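PDB 3Q2I: dehydrogenase, which probably oxidises UDP-GlcNAcA with NAD as cofactor, in the biosynthesis of 2,3-diacetamido-2,3-dideoxy-D-mannuronic acid. Local coordinates for residues A[250-255]-A[265-271]. Residues are numbered along the deposited sequence; the frame is centred on the assembly and turned at random.
Sequences NLEGSI and RVGGVAV. With HP7 ((2S,3S,4R,5R,6R)-5-acetamido-6-[[[(2R,3S,4R,5R)-5-(2,4-dioxopyrimidin-1-yl)-3,4-dihydroxy-oxolan-2-yl]methoxy-hydroxy-phosphoryl]oxy-hydroxy-phosphoryl]oxy-3,4-dihydroxy-oxane-2-carboxylic acid), chain C.
Arg265 and Glu252 form a salt bridge across the antiparallel beta hairpin of strands 252-259 and 262-267, part of the mixed sheet of the C-terminal alpha/beta domain. Arg265 NH2 reaches Glu252 OE1 at 2.8 Å from above the carboxylate plane, with carboxylate and guanidinium turned 48° apart. The same oxygen accepts a hydrogen bond from Ser254 OG on its anti lone pair at 2.6 Å and another from Asn162 ND2, so three donors grip it. Ser254 OG lies over one face of the guanidinium, whose NH1 donates to Gln275 OE1. The backbone illustrates how a regular hairpin gives way to a loop. Ile255 and Val266 make a hydrogen-bonded pair, Ile255 N to Val266 O at 2.9 Å and Val266 N to Ile255 O at 3.0 Å; beyond Gly267 the chain turns, and Gly253 instead donates to Gly268 O and accepts from Val271 N. With CG1 of Ile255 anti to the backbone N (chi1 -177°), CG2 is left facing Val266 CB and Val271 CG1; the side chain also touches Leu144 of helix 139-149. In the loop just before the strand, Asn250 meets the UDP-sugar: its OD1 binds Thr166 N, a water joins ND2 to Val269 O, and Asn250 N donates to the uracil O4 of HP7 at 2.9 Å.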
loop_
_atom_site.group_PDB
_atom_site.type_symbol
_atom_site.label_atom_id
_atom_site.label_comp_id
_atom_site.label_asym_id
_atom_site.label_seq_id
_atom_site.Cartn_x
_atom_site.Cartn_y
_atom_site.Cartn_z
ATOM N N ASN A 250 -10.598 -2.355 39.995
ATOM C CA ASN A 250 -11.196 -1.397 39.063
ATOM C C ASN A 250 -10.944 0.027 39.522
ATOM O O ASN A 250 -11.176 0.386 40.699
ATOM C CB ASN A 250 -12.707 -1.590 38.897
ATOM C CG ASN A 250 -13.093 -2.770 38.023
ATOM O OD1 ASN A 250 -12.262 -3.599 37.628
ATOM N ND2 ASN A 250 -14.387 -2.840 37.687
ATOM N N LEU A 251 -10.485 0.866 38.597
ATOM C CA LEU A 251 -10.148 2.240 38.917
ATOM C C LEU A 251 -11.065 3.272 38.279
ATOM O O LEU A 251 -11.470 4.259 38.910
ATOM C CB LEU A 251 -8.694 2.528 38.539
ATOM C CG LEU A 251 -8.155 3.968 38.624
ATOM C CD1 LEU A 251 -8.089 4.413 40.075
ATOM C CD2 LEU A 251 -6.736 4.034 38.053
ATOM N N GLU A 252 -11.401 3.106 37.008
ATOM C CA GLU A 252 -12.022 4.206 36.270
ATOM C C GLU A 252 -12.857 3.702 35.090
ATOM O O GLU A 252 -12.470 2.734 34.394
ATOM C CB GLU A 252 -10.918 5.120 35.704
ATOM C CG GLU A 252 -11.463 6.287 34.935
ATOM C CD GLU A 252 -10.385 7.270 34.492
ATOM O OE1 GLU A 252 -10.688 8.125 33.647
ATOM O OE2 GLU A 252 -9.228 7.199 34.975
ATOM N N GLY A 253 -14.071 4.247 34.965
ATOM C CA GLY A 253 -14.936 4.082 33.788
ATOM C C GLY A 253 -15.406 5.487 33.542
ATOM O O GLY A 253 -16.259 6.011 34.276
ATOM N N SER A 254 -14.842 6.172 32.538
ATOM C CA SER A 254 -15.130 7.601 32.382
ATOM C C SER A 254 -15.310 8.013 30.941
ATOM O O SER A 254 -14.824 7.343 30.026
ATOM C CB SER A 254 -14.068 8.534 32.968
ATOM O OG SER A 254 -12.860 8.428 32.217
ATOM N N ILE A 255 -15.976 9.139 30.770
ATOM C CA ILE A 255 -16.030 9.806 29.482
ATOM C C ILE A 255 -15.919 11.286 29.681
ATOM O O ILE A 255 -16.663 11.878 30.506
ATOM C CB ILE A 255 -17.293 9.404 28.676
ATOM C CG1 ILE A 255 -17.277 10.062 27.287
ATOM C CG2 ILE A 255 -18.659 9.733 29.407
ATOM C CD1 ILE A 255 -18.364 9.541 26.281
ATOM N N ARG A 265 -17.359 15.846 32.196
ATOM C CA ARG A 265 -16.733 14.595 32.512
ATOM C C ARG A 265 -17.606 13.827 33.475
ATOM O O ARG A 265 -18.023 14.346 34.524
ATOM C CB ARG A 265 -15.332 14.818 33.113
ATOM C CG ARG A 265 -14.618 13.482 33.445
ATOM C CD ARG A 265 -13.346 13.734 34.257
ATOM N NE ARG A 265 -12.243 12.834 33.909
ATOM C CZ ARG A 265 -12.047 11.622 34.443
ATOM N NH1 ARG A 265 -12.926 11.113 35.302
ATOM N NH2 ARG A 265 -10.982 10.887 34.112
ATOM N N VAL A 266 -17.893 12.590 33.107
ATOM C CA VAL A 266 -18.572 11.630 33.979
ATOM C C VAL A 266 -17.594 10.517 34.258
ATOM O O VAL A 266 -17.107 9.897 33.321
ATOM C CB VAL A 266 -19.800 11.022 33.290
ATOM C CG1 VAL A 266 -20.521 10.088 34.260
ATOM C CG2 VAL A 266 -20.705 12.147 32.787
ATOM N N GLY A 267 -17.248 10.314 35.524
ATOM C CA GLY A 267 -16.262 9.318 35.887
ATOM C C GLY A 267 -16.715 8.407 37.030
ATOM O O GLY A 267 -17.886 7.991 37.076
ATOM N N GLY A 268 -15.775 8.089 37.916
ATOM C CA GLY A 268 -16.001 7.004 38.862
ATOM C C GLY A 268 -15.501 5.694 38.300
ATOM O O GLY A 268 -14.773 5.717 37.287
ATOM N N VAL A 269 -15.831 4.586 38.948
ATOM C CA VAL A 269 -15.409 3.272 38.468
ATOM C C VAL A 269 -16.273 2.810 37.296
ATOM O O VAL A 269 -15.900 1.853 36.625
ATOM C CB VAL A 269 -15.393 2.174 39.568
ATOM C CG1 VAL A 269 -14.467 2.583 40.675
ATOM C CG2 VAL A 269 -16.804 2.014 40.137
ATOM N N ALA A 270 -17.422 3.453 37.097
ATOM C CA ALA A 270 -18.427 3.006 36.131
ATOM C C ALA A 270 -19.350 4.107 35.587
ATOM O O ALA A 270 -20.584 4.026 35.667
ATOM C CB ALA A 270 -19.217 1.833 36.714
ATOM N N VAL A 271 -18.773 5.180 35.060
ATOM C CA VAL A 271 -19.528 6.337 34.580
ATOM C C VAL A 271 -20.714 6.676 35.469
ATOM O O VAL A 271 -21.822 6.903 34.994
ATOM C CB VAL A 271 -20.003 6.240 33.108
ATOM C CG1 VAL A 271 -18.983 6.815 32.205
ATOM C CG2 VAL A 271 -20.511 4.827 32.711
HETATM N N1 HP7 C . -13.163 -8.121 38.977
HETATM C C2 HP7 C . -11.979 -8.042 39.584
HETATM O O2 HP7 C . -11.244 -9.062 39.639
HETATM N N3 HP7 C . -11.569 -6.912 40.168
HETATM C C4 HP7 C . -12.344 -5.819 40.142
HETATM O O4 HP7 C . -11.935 -4.805 40.757
HETATM C C5 HP7 C . -13.587 -5.861 39.504
HETATM C C6 HP7 C . -13.980 -7.060 38.924
HETATM P PA HP7 C . -18.102 -7.255 37.803
HETATM P PB HP7 C . -20.145 -6.784 35.921
HETATM O "O'P" HP7 C . -16.146 -8.605 32.757
HETATM O "O'Q" HP7 C . -17.606 -10.150 32.183
HETATM C "C1'" HP7 C . -18.939 -5.889 33.772
HETATM O O1A HP7 C . -17.730 -5.845 38.236
HETATM O O1B HP7 C . -20.241 -5.380 36.471
HETATM C C1C HP7 C . -13.520 -9.379 38.307
HETATM C "C2'" HP7 C . -19.443 -5.193 32.496
HETATM N "N2'" HP7 C . -20.653 -4.416 32.773
HETATM O O2A HP7 C . -18.999 -8.135 38.630
HETATM O O2B HP7 C . -21.216 -7.830 36.153
HETATM C C2C HP7 C . -14.239 -10.366 39.217
HETATM O O2C HP7 C . -13.708 -11.645 38.854
HETATM C "C3'" HP7 C . -19.739 -6.209 31.401
HETATM O "O3'" HP7 C . -19.877 -5.448 30.177
HETATM O O3A HP7 C . -18.676 -7.299 36.304
HETATM O O3B HP7 C . -20.020 -6.671 34.297
HETATM C C3C HP7 C . -15.676 -10.306 38.727
HETATM O O3C HP7 C . -16.332 -11.561 38.912
HETATM C "C4'" HP7 C . -18.578 -7.201 31.232
HETATM O "O4'" HP7 C . -18.892 -8.261 30.336
HETATM C C4C HP7 C . -15.557 -9.983 37.241
HETATM O O4C HP7 C . -14.462 -9.057 37.280
HETATM C "C5'" HP7 C . -18.372 -7.875 32.604
HETATM O "O5'" HP7 C . -17.909 -6.830 33.456
HETATM C C5C HP7 C . -16.788 -9.243 36.764
HETATM O O5C HP7 C . -16.733 -8.040 37.520
HETATM C "C6'" HP7 C . -17.324 -8.958 32.513
HETATM C "C7'" HP7 C . -20.822 -3.106 32.607
HETATM O "O7'" HP7 C . -20.020 -2.321 32.082
HETATM C "C8'" HP7 C . -22.140 -2.560 33.106
HETATM O O HOH W 1 -16.701 -0.627 37.675
#